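Local coordinates for pyruvate kinase (Cryptosporidium parvum, PDB 4DRS), which probably catalyses the last step of glycolysis, transferring the phosphoryl group of phosphoenolpyruvate to ADP to yield pyruvate and ATP, at residues 99-104 with 488-493; 149-154 with 199-204; 164-169 with 185-190; 452-455 with 459-462. All coordinates share one frame; numbering follows the deposited sequence.

Contact 1: residues 99-104 with 488-493. With SO4 (sulfate ion), chain D.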
loop_
_atom_site.group_PDB
_atom_site.type_symbol
_atom_site.label_atom_id
_atom_site.label_comp_id
_atom_site.label_asym_id
_atom_site.label_seq_id
_atom_site.Cartn_x
_atom_site.Cartn_y
_atom_site.Cartn_z
ATOM N N ARG A 99 -14.389 -21.585 40.469
ATOM C CA ARG A 99 -14.537 -21.268 39.050
ATOM C C ARG A 99 -13.567 -22.089 38.194
ATOM O O ARG A 99 -12.618 -21.535 37.634
ATOM C CB ARG A 99 -14.342 -19.763 38.803
ATOM C CG ARG A 99 -15.505 -18.879 39.235
ATOM C CD ARG A 99 -16.712 -19.058 38.326
ATOM N NE ARG A 99 -17.876 -18.277 38.754
ATOM C CZ ARG A 99 -18.742 -18.648 39.697
ATOM N NH1 ARG A 99 -18.580 -19.795 40.356
ATOM N NH2 ARG A 99 -19.772 -17.858 39.993
ATOM N N PRO A 100 -13.822 -23.410 38.068
ATOM C CA PRO A 100 -12.903 -24.343 37.403
ATOM C C PRO A 100 -12.645 -24.045 35.920
ATOM O O PRO A 100 -11.621 -24.477 35.383
ATOM C CB PRO A 100 -13.606 -25.699 37.556
ATOM C CG PRO A 100 -15.049 -25.362 37.699
ATOM C CD PRO A 100 -15.071 -24.080 38.480
ATOM N N HIS A 101 -13.558 -23.325 35.272
ATOM C CA HIS A 101 -13.380 -22.934 33.866
ATOM C C HIS A 101 -12.655 -21.619 33.702
ATOM O O HIS A 101 -12.573 -21.077 32.595
ATOM C CB HIS A 101 -14.719 -22.900 33.127
ATOM C CG HIS A 101 -15.382 -24.256 32.989
ATOM N ND1 HIS A 101 -14.692 -25.374 32.672
ATOM C CD2 HIS A 101 -16.719 -24.640 33.116
ATOM C CE1 HIS A 101 -15.541 -26.422 32.617
ATOM N NE2 HIS A 101 -16.780 -25.972 32.886
ATOM N N SER A 102 -12.125 -21.092 34.803
ATOM C CA SER A 102 -11.360 -19.855 34.767
ATOM C C SER A 102 -9.967 -20.069 35.330
ATOM O O SER A 102 -9.749 -20.954 36.156
ATOM C CB SER A 102 -12.076 -18.742 35.539
ATOM O OG SER A 102 -13.155 -18.216 34.781
ATOM N N THR A 103 -9.029 -19.261 34.850
ATOM C CA THR A 103 -7.671 -19.233 35.376
ATOM C C THR A 103 -7.424 -17.821 35.885
ATOM O O THR A 103 -7.672 -16.851 35.169
ATOM C CB THR A 103 -6.636 -19.618 34.297
ATOM O OG1 THR A 103 -7.003 -20.870 33.704
ATOM C CG2 THR A 103 -5.250 -19.755 34.901
ATOM N N VAL A 104 -6.961 -17.706 37.127
ATOM C CA VAL A 104 -6.668 -16.402 37.724
ATOM C C VAL A 104 -5.185 -16.311 38.070
ATOM O O VAL A 104 -4.661 -17.151 38.803
ATOM C CB VAL A 104 -7.527 -16.140 38.985
ATOM C CG1 VAL A 104 -7.216 -14.775 39.588
ATOM C CG2 VAL A 104 -9.012 -16.247 38.664
ATOM N N LEU A 488 -11.386 -28.758 21.342
ATOM C CA LEU A 488 -12.498 -28.425 20.450
ATOM C C LEU A 488 -13.859 -28.746 21.080
ATOM O O LEU A 488 -14.831 -28.010 20.879
ATOM C CB LEU A 488 -12.356 -29.152 19.112
ATOM C CG LEU A 488 -11.287 -28.662 18.131
ATOM C CD1 LEU A 488 -11.038 -29.721 17.065
ATOM C CD2 LEU A 488 -11.682 -27.338 17.494
ATOM N N ALA A 489 -13.923 -29.841 21.839
ATOM C CA ALA A 489 -15.149 -30.225 22.537
ATOM C C ALA A 489 -15.474 -29.233 23.651
ATOM O O ALA A 489 -16.615 -28.774 23.771
ATOM C CB ALA A 489 -15.038 -31.642 23.089
ATOM N N LEU A 490 -14.465 -28.895 24.452
ATOM C CA LEU A 490 -14.630 -27.919 25.526
ATOM C C LEU A 490 -14.963 -26.532 24.972
ATOM O O LEU A 490 -15.817 -25.835 25.526
ATOM C CB LEU A 490 -13.389 -27.877 26.430
ATOM C CG LEU A 490 -13.401 -27.015 27.704
ATOM C CD1 LEU A 490 -14.645 -27.241 28.555
ATOM C CD2 LEU A 490 -12.148 -27.272 28.529
ATOM N N ALA A 491 -14.309 -26.149 23.874
ATOM C CA ALA A 491 -14.572 -24.858 23.229
ATOM C C ALA A 491 -15.969 -24.787 22.614
ATOM O O ALA A 491 -16.603 -23.727 22.621
ATOM C CB ALA A 491 -13.509 -24.545 22.184
ATOM N N LYS A 492 -16.436 -25.913 22.079
ATOM C CA LYS A 492 -17.803 -26.030 21.569
ATOM C C LYS A 492 -18.806 -25.838 22.707
ATOM O O LYS A 492 -19.794 -25.118 22.551
ATOM C CB LYS A 492 -18.011 -27.384 20.882
ATOM C CG LYS A 492 -19.278 -27.493 20.047
ATOM C CD LYS A 492 -19.407 -28.876 19.419
ATOM C CE LYS A 492 -20.780 -29.097 18.792
ATOM N NZ LYS A 492 -20.986 -28.324 17.531
ATOM N N GLU A 493 -18.528 -26.469 23.849
ATOM C CA GLU A 493 -19.346 -26.339 25.063
ATOM C C GLU A 493 -19.399 -24.892 25.577
ATOM O O GLU A 493 -20.419 -24.459 26.119
ATOM C CB GLU A 493 -18.825 -27.288 26.156
ATOM C CG GLU A 493 -19.488 -27.152 27.522
ATOM C CD GLU A 493 -18.864 -28.049 28.581
ATOM O OE1 GLU A 493 -18.964 -29.290 28.453
ATOM O OE2 GLU A 493 -18.286 -27.515 29.553
HETATM S S SO4 D . -9.554 -18.363 30.938
HETATM O O1 SO4 D . -10.271 -19.640 30.728
HETATM O O2 SO4 D . -10.030 -17.350 29.969
HETATM O O3 SO4 D . -9.837 -17.894 32.318
HETATM O O4 SO4 D . -8.100 -18.594 30.750
#

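Contact 2: residues 149-154 with 199-204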
loop_
_atom_site.group_PDB
_atom_site.type_symbol
_atom_site.label_atom_id
_atom_site.label_comp_id
_atom_site.label_asym_id
_atom_site.label_seq_id
_atom_site.Cartn_x
_atom_site.Cartn_y
_atom_site.Cartn_z
ATOM N N ILE A 149 3.855 16.508 62.003
ATOM C CA ILE A 149 3.574 15.187 61.429
ATOM C C ILE A 149 4.845 14.344 61.292
ATOM O O ILE A 149 5.958 14.838 61.499
ATOM C CB ILE A 149 2.838 15.266 60.066
ATOM C CG1 ILE A 149 3.674 16.030 59.028
ATOM C CG2 ILE A 149 1.453 15.882 60.235
ATOM C CD1 ILE A 149 3.290 15.744 57.590
ATOM N N SER A 150 4.665 13.076 60.939
ATOM C CA SER A 150 5.774 12.136 60.835
ATOM C C SER A 150 6.118 11.813 59.381
ATOM O O SER A 150 5.351 12.122 58.466
ATOM C CB SER A 150 5.446 10.857 61.604
ATOM O OG SER A 150 6.605 10.067 61.774
ATOM N N CYS A 151 7.275 11.185 59.185
ATOM C CA CYS A 151 7.789 10.863 57.858
ATOM C C CYS A 151 8.577 9.553 57.892
ATOM O O CYS A 151 9.343 9.303 58.829
ATOM C CB CYS A 151 8.674 12.008 57.357
ATOM S SG CYS A 151 9.375 11.809 55.703
ATOM N N SER A 152 8.389 8.724 56.869
ATOM C CA SER A 152 9.052 7.422 56.787
ATOM C C SER A 152 10.494 7.516 56.291
ATOM O O SER A 152 11.291 6.603 56.504
ATOM C CB SER A 152 8.256 6.482 55.885
ATOM O OG SER A 152 8.111 7.035 54.590
ATOM N N TYR A 153 10.819 8.627 55.636
ATOM C CA TYR A 153 12.122 8.824 55.004
ATOM C C TYR A 153 13.097 9.500 55.976
ATOM O O TYR A 153 13.048 10.714 56.180
ATOM C CB TYR A 153 11.924 9.632 53.710
ATOM C CG TYR A 153 13.153 9.869 52.857
ATOM C CD1 TYR A 153 14.034 8.834 52.544
ATOM C CD2 TYR A 153 13.407 11.133 52.324
ATOM C CE1 TYR A 153 15.151 9.063 51.752
ATOM C CE2 TYR A 153 14.516 11.371 51.531
ATOM C CZ TYR A 153 15.385 10.337 51.249
ATOM O OH TYR A 153 16.484 10.579 50.460
ATOM N N SER A 154 13.977 8.703 56.580
ATOM C CA SER A 154 14.893 9.201 57.616
ATOM C C SER A 154 16.006 10.101 57.067
ATOM O O SER A 154 16.625 10.862 57.816
ATOM C CB SER A 154 15.489 8.046 58.426
ATOM O OG SER A 154 16.457 7.334 57.677
ATOM N N LYS A 199 -0.227 9.259 53.853
ATOM C CA LYS A 199 -0.318 9.939 52.568
ATOM C C LYS A 199 1.023 9.991 51.843
ATOM O O LYS A 199 2.084 9.962 52.471
ATOM C CB LYS A 199 -0.911 11.343 52.732
ATOM C CG LYS A 199 -2.417 11.358 52.951
ATOM C CD LYS A 199 -3.167 10.800 51.750
ATOM C CE LYS A 199 -4.667 10.790 51.986
ATOM N NZ LYS A 199 -5.394 10.163 50.848
ATOM N N ASN A 200 0.951 10.056 50.515
ATOM C CA ASN A 200 2.123 10.169 49.648
ATOM C C ASN A 200 2.929 11.432 49.950
ATOM O O ASN A 200 2.383 12.420 50.444
ATOM C CB ASN A 200 1.687 10.182 48.180
ATOM C CG ASN A 200 0.603 9.161 47.882
ATOM O OD1 ASN A 200 0.870 7.961 47.802
ATOM N ND2 ASN A 200 -0.628 9.635 47.711
ATOM N N MET A 201 4.226 11.392 49.661
ATOM C CA MET A 201 5.078 12.568 49.802
ATOM C C MET A 201 6.031 12.671 48.618
ATOM O O MET A 201 6.530 11.660 48.126
ATOM C CB MET A 201 5.851 12.537 51.122
ATOM C CG MET A 201 6.059 13.910 51.744
ATOM S SD MET A 201 6.732 13.878 53.420
ATOM C CE MET A 201 8.474 14.123 53.079
ATOM N N ASN A 202 6.270 13.896 48.161
ATOM C CA ASN A 202 7.105 14.140 46.988
ATOM C C ASN A 202 8.116 15.253 47.219
ATOM O O ASN A 202 7.820 16.243 47.894
ATOM C CB ASN A 202 6.236 14.492 45.784
ATOM C CG ASN A 202 5.233 13.406 45.444
ATOM O OD1 ASN A 202 5.597 12.340 44.944
ATOM N ND2 ASN A 202 3.955 13.678 45.708
ATOM N N LEU A 203 9.305 15.082 46.644
ATOM C CA LEU A 203 10.366 16.081 46.734
ATOM C C LEU A 203 10.840 16.495 45.335
ATOM O O LEU A 203 11.836 15.962 44.831
ATOM C CB LEU A 203 11.539 15.556 47.576
ATOM C CG LEU A 203 11.262 14.968 48.965
ATOM C CD1 LEU A 203 12.536 14.379 49.545
ATOM C CD2 LEU A 203 10.664 15.997 49.913
ATOM N N PRO A 204 10.121 17.450 44.701
ATOM C CA PRO A 204 10.448 17.930 43.353
ATOM C C PRO A 204 11.863 18.494 43.256
ATOM O O PRO A 204 12.280 19.280 44.111
ATOM C CB PRO A 204 9.419 19.042 43.116
ATOM C CG PRO A 204 8.282 18.707 44.014
ATOM C CD PRO A 204 8.921 18.121 45.237
#

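Contact 3: residues 164-169 with 185-190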
loop_
_atom_site.group_PDB
_atom_site.type_symbol
_atom_site.label_atom_id
_atom_site.label_comp_id
_atom_site.label_asym_id
_atom_site.label_seq_id
_atom_site.Cartn_x
_atom_site.Cartn_y
_atom_site.Cartn_z
ATOM N N SER A 164 13.355 24.530 49.317
ATOM C CA SER A 164 12.806 23.370 48.599
ATOM C C SER A 164 11.318 23.187 48.886
ATOM O O SER A 164 10.837 23.539 49.967
ATOM C CB SER A 164 13.557 22.084 48.964
ATOM O OG SER A 164 14.911 22.132 48.549
ATOM N N THR A 165 10.600 22.636 47.912
ATOM C CA THR A 165 9.171 22.373 48.063
ATOM C C THR A 165 8.904 20.899 48.381
ATOM O O THR A 165 9.468 20.005 47.747
ATOM C CB THR A 165 8.364 22.806 46.818
ATOM O OG1 THR A 165 8.865 22.132 45.656
ATOM C CG2 THR A 165 8.461 24.318 46.609
ATOM N N VAL A 166 8.056 20.660 49.378
ATOM C CA VAL A 166 7.674 19.308 49.770
ATOM C C VAL A 166 6.182 19.127 49.511
ATOM O O VAL A 166 5.361 19.899 50.013
ATOM C CB VAL A 166 7.995 19.024 51.257
ATOM C CG1 VAL A 166 7.693 17.575 51.608
ATOM C CG2 VAL A 166 9.450 19.349 51.571
ATOM N N LEU A 167 5.841 18.116 48.712
ATOM C CA LEU A 167 4.448 17.843 48.351
ATOM C C LEU A 167 3.903 16.621 49.076
ATOM O O LEU A 167 4.562 15.587 49.146
ATOM C CB LEU A 167 4.295 17.667 46.835
ATOM C CG LEU A 167 4.629 18.856 45.926
ATOM C CD1 LEU A 167 4.493 18.458 44.464
ATOM C CD2 LEU A 167 3.764 20.074 46.228
ATOM N N ILE A 168 2.694 16.749 49.612
ATOM C CA ILE A 168 2.049 15.656 50.336
ATOM C C ILE A 168 0.707 15.305 49.692
ATOM O O ILE A 168 -0.030 16.195 49.258
ATOM C CB ILE A 168 1.900 15.979 51.842
ATOM C CG1 ILE A 168 3.280 16.256 52.454
ATOM C CG2 ILE A 168 1.208 14.838 52.581
ATOM C CD1 ILE A 168 3.267 16.780 53.875
ATOM N N ALA A 169 0.416 14.003 49.627
ATOM C CA ALA A 169 -0.806 13.452 49.023
ATOM C C ALA A 169 -0.961 13.799 47.536
ATOM O O ALA A 169 -2.060 14.113 47.069
ATOM C CB ALA A 169 -2.044 13.854 49.821
ATOM N N ILE A 185 12.400 18.575 59.605
ATOM C CA ILE A 185 12.366 19.828 58.846
ATOM C C ILE A 185 11.144 20.645 59.254
ATOM O O ILE A 185 10.130 20.089 59.679
ATOM C CB ILE A 185 12.357 19.616 57.307
ATOM C CG1 ILE A 185 11.141 18.787 56.864
ATOM C CG2 ILE A 185 13.672 19.005 56.832
ATOM C CD1 ILE A 185 10.887 18.809 55.373
ATOM N N VAL A 186 11.254 21.964 59.138
ATOM C CA VAL A 186 10.127 22.858 59.380
ATOM C C VAL A 186 9.752 23.518 58.056
ATOM O O VAL A 186 10.597 24.122 57.392
ATOM C CB VAL A 186 10.445 23.927 60.454
ATOM C CG1 VAL A 186 9.217 24.777 60.751
ATOM C CG2 VAL A 186 10.953 23.272 61.732
ATOM N N CYS A 187 8.486 23.381 57.678
ATOM C CA CYS A 187 7.993 23.916 56.416
ATOM C C CYS A 187 6.942 24.998 56.634
ATOM O O CYS A 187 6.416 25.152 57.739
ATOM C CB CYS A 187 7.412 22.794 55.558
ATOM S SG CYS A 187 8.596 21.509 55.110
ATOM N N LYS A 188 6.650 25.742 55.571
ATOM C CA LYS A 188 5.603 26.755 55.596
ATOM C C LYS A 188 4.480 26.334 54.654
ATOM O O LYS A 188 4.679 26.253 53.437
ATOM C CB LYS A 188 6.167 28.120 55.190
ATOM C CG LYS A 188 5.218 29.289 55.423
ATOM C CD LYS A 188 5.795 30.598 54.899
ATOM C CE LYS A 188 5.748 30.670 53.379
ATOM N NZ LYS A 188 6.331 31.944 52.872
ATOM N N VAL A 189 3.311 26.057 55.233
ATOM C CA VAL A 189 2.130 25.645 54.469
ATOM C C VAL A 189 1.745 26.739 53.474
ATOM O O VAL A 189 1.447 27.870 53.863
ATOM C CB VAL A 189 0.941 25.297 55.395
ATOM C CG1 VAL A 189 -0.298 24.947 54.582
ATOM C CG2 VAL A 189 1.304 24.142 56.319
ATOM N N LEU A 190 1.773 26.391 52.189
ATOM C CA LEU A 190 1.541 27.357 51.116
ATOM C C LEU A 190 0.069 27.459 50.723
ATOM O O LEU A 190 -0.422 28.550 50.430
ATOM C CB LEU A 190 2.398 27.024 49.886
ATOM C CG LEU A 190 3.919 26.925 50.062
ATOM C CD1 LEU A 190 4.561 26.222 48.875
ATOM C CD2 LEU A 190 4.560 28.287 50.298
#

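Contact 4: residues 452-455 with 459-462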
loop_
_atom_site.group_PDB
_atom_site.type_symbol
_atom_site.label_atom_id
_atom_site.label_comp_id
_atom_site.label_asym_id
_atom_site.label_seq_id
_atom_site.Cartn_x
_atom_site.Cartn_y
_atom_site.Cartn_z
ATOM N N ALA A 452 -4.739 -21.810 24.662
ATOM C CA ALA A 452 -3.475 -22.425 25.048
ATOM C C ALA A 452 -3.696 -23.655 25.920
ATOM O O ALA A 452 -4.304 -23.560 26.990
ATOM C CB ALA A 452 -2.596 -21.419 25.773
ATOM N N CYS A 453 -3.188 -24.798 25.458
ATOM C CA CYS A 453 -3.321 -26.066 26.170
ATOM C C CYS A 453 -2.007 -26.470 26.802
ATOM O O CYS A 453 -1.001 -26.654 26.114
ATOM C CB CYS A 453 -3.782 -27.174 25.230
ATOM S SG CYS A 453 -5.345 -26.833 24.412
ATOM N N THR A 454 -2.032 -26.628 28.119
ATOM C CA THR A 454 -0.835 -26.944 28.879
ATOM C C THR A 454 -1.187 -27.879 30.031
ATOM O O THR A 454 -2.348 -27.963 30.438
ATOM C CB THR A 454 -0.139 -25.658 29.395
ATOM O OG1 THR A 454 1.067 -26.000 30.086
ATOM C CG2 THR A 454 -1.050 -24.864 30.335
ATOM N N ALA A 455 -0.181 -28.581 30.542
ATOM C CA ALA A 455 -0.355 -29.452 31.702
ATOM C C ALA A 455 0.089 -28.757 32.987
ATOM O O ALA A 455 -0.104 -29.283 34.085
ATOM C CB ALA A 455 0.408 -30.754 31.509
ATOM N N VAL A 459 1.895 -22.074 33.979
ATOM C CA VAL A 459 1.943 -21.567 32.605
ATOM C C VAL A 459 0.639 -20.851 32.248
ATOM O O VAL A 459 0.665 -19.751 31.698
ATOM C CB VAL A 459 2.256 -22.694 31.591
ATOM C CG1 VAL A 459 2.013 -22.240 30.155
ATOM C CG2 VAL A 459 3.693 -23.173 31.762
ATOM N N ALA A 460 -0.491 -21.464 32.584
ATOM C CA ALA A 460 -1.795 -20.852 32.342
ATOM C C ALA A 460 -1.953 -19.494 33.052
ATOM O O ALA A 460 -2.425 -18.530 32.450
ATOM C CB ALA A 460 -2.912 -21.808 32.733
ATOM N N ARG A 461 -1.546 -19.415 34.317
ATOM C CA ARG A 461 -1.643 -18.159 35.066
ATOM C C ARG A 461 -0.733 -17.089 34.479
ATOM O O ARG A 461 -1.081 -15.906 34.468
ATOM C CB ARG A 461 -1.286 -18.355 36.536
ATOM C CG ARG A 461 -2.237 -19.228 37.328
ATOM C CD ARG A 461 -1.707 -19.416 38.737
ATOM N NE ARG A 461 -1.702 -20.831 39.070
ATOM C CZ ARG A 461 -0.638 -21.534 39.435
ATOM N NH1 ARG A 461 0.554 -20.972 39.568
ATOM N NH2 ARG A 461 -0.788 -22.818 39.690
ATOM N N GLY A 462 0.437 -17.512 34.006
ATOM C CA GLY A 462 1.394 -16.605 33.399
ATOM C C GLY A 462 0.825 -15.944 32.162
ATOM O O GLY A 462 1.142 -14.791 31.862
#

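Contact 1: residues 99-104 with 488-493
With CG opposite its carbonyl carbon (chi1 -66°), His101 swings its imidazole toward helix 480-493, from which Glu493, CG trans to the backbone N (chi1 174°) and extended beyond it, sends its carboxylate to meet the ring. The contact joins the (beta/alpha)8 barrel to the C-terminal alpha/beta domain, and His101 is carried there by a type I beta turn from Arg99 to Ser102, closed by a backbone bond from Ser102 N to Arg99 O. His101 NE2 stands 4.0 Å from Glu493 OE2, too far for a hydrogen bond, with ring and carboxylate planes 68° apart. Polar side chains such as histidine and glutamate suit this exposed seam, where water can share in their solvation. Leu490, one helical turn earlier, adds a loose apolar touch: its CD1 lies 4.2 Å from His101 CE1, oblique to the ring, while Tyr472 of strand 469-473 packs against the leucine from within the domain. Beside the turn a sulfate, probably from the crystallisation liquor, bridges the two domains, being bonded also by Lys464, Lys470 and Thr471. From the barrel side, Thr103 N donates to sulfate O3 at 3.0 Å in a fairly straight bond of 164°.

Contact 2: residues 149-154 with 199-204
Apolar contact between two sulfur-bearing side chains comes first: the CE methyl of Met201 lies 3.6 Å from Cys151 SG, and Met201 SD follows at 4.1 Å from the same sulfur. The methionine chain is bent about its CG-SD bond (chi3 97°), which turns the methyl toward the cysteine; a flexible, polarisable side chain suits a buried place where it must reach across between two backbones. A second apolar touch joins Leu203 CD1 to Tyr153 CE2 at 4.1 Å, the methyl meeting the ring obliquely. Both pairs lie in the interior of the small beta domain inserted into the barrel after strand 105-109, which in pyruvate kinases acts as a lid over the active site. Strands 148-150 and 201-202 are the outermost of its mixed sheet, and no hydrogen bond links the two segments. Polar bonds hold the parts separately. Cys151 SG accepts from Tyr153 N at 3.5 Å, a distance usual for a sulfur acceptor, which holds the cysteine against the backbone two residues on. The tyrosine suits a partly polar core because its ring packs while its hydroxyl bonds to His209 N and Ser159 OG. Ser152 OG is bonded to the backbone N of Arg116, an ADP-binding residue whose side chain lies about 6 Å from that of Met201.

Contact 3: residues 164-169 with 185-190
Val166 and Ile185 meet tip to tip, the CG2 methyl of the valine standing 4.1 Å from CD1 of the isoleucine. The same methyl lies 4.2 Å from Cys187 SG, so a single branch of Val166 touches two side chains that project from the same face of strand 184-188. The torsions explain the reach: in Ile185, CG1 sits between the backbone N and the carbonyl carbon (chi1 59°), and its terminal methyl is carried out toward the valine. Beta-branched residues favour the extended backbone found here, and a compact cysteine beside the isoleucine suits a buried interior. These are van der Waals contacts alone, as expected where the nearest CA atoms, those of Val166 and Cys187, are 8.1 Å apart.

In the next shell, Met201 and Leu203 pack on Val166, Leu156 on Ile185, and Ile136 on both Ile185 and Cys187, which continues the apolar interior around all three residues. Val166 is also fixed from its backbone, which bonds to that of Thr175, while its O accepts a hydrogen bond from Thr175 OG1. Thr175 belongs to strand 173-180, which runs between the two segments' strands in the mixed sheet of the small beta domain; strand 201-202 flanks 165-168 on its other edge, and strand 133-137 flanks 184-188.

Contact 4: residues 452-455 with 459-462
Thr454 packs closely on the first turn of the helix that follows it, in contrast to the chain at either end of the contact. With OG1 trans to the backbone N (chi1 -177°), the threonine sets its hydroxyl against Val459, OG1 lying 3.8 Å from Val459 CB. Its methyl serves as the apolar half: CG2 is 4.0 Å from Val459 CG1 and 4.1 Å from Ala460 N, while CB of Ala460 follows at 4.3 Å from the same methyl. A small alanine lets the helix come near the strand, and Ala460 packs in turn on Thr471 and Val473. The two segments belong to a beta-alpha-beta unit of the C-terminal domain, in which strand 449-454 runs into helix 457-462 and then into the parallel strand 469-473. Threonine suits the end of the strand because its hydroxyl, though packed against valine, is bonded to Lys456 N in the connecting turn, with a weak bond to Thr432 O besides. The looser side is at Ala455, which points away from the helix and is partly exposed. Arg461, also partly exposed, takes no part in the packing on the strand; it lies against Thr103 of the barrel and forms a salt bridge through NH1 with Asp231 OD1, just before barrel strand 232-235.

Overall arrangement
From the N terminus, residues 99-104 open contact 1 between barrel helix 82-97 and strand 105-109; its partner at 488-493 comes so late that the other three contacts all fall inside its loop. Contact 2 opens next, in the inserted beta domain, and encloses contact 3; the two share a sheet and touch where strand 201-202 lies beside 165-168. Contact 4 follows in series, closing a short loop in the C-terminal domain. None of the loops cross. Contacts 1 and 4, with centres about 12 Å apart, touch where Thr103 packs on Ala460 and Arg461, tying the barrel to the C-terminal domain. Contacts 2 and 3 lie on the opposite side of the chain's centre.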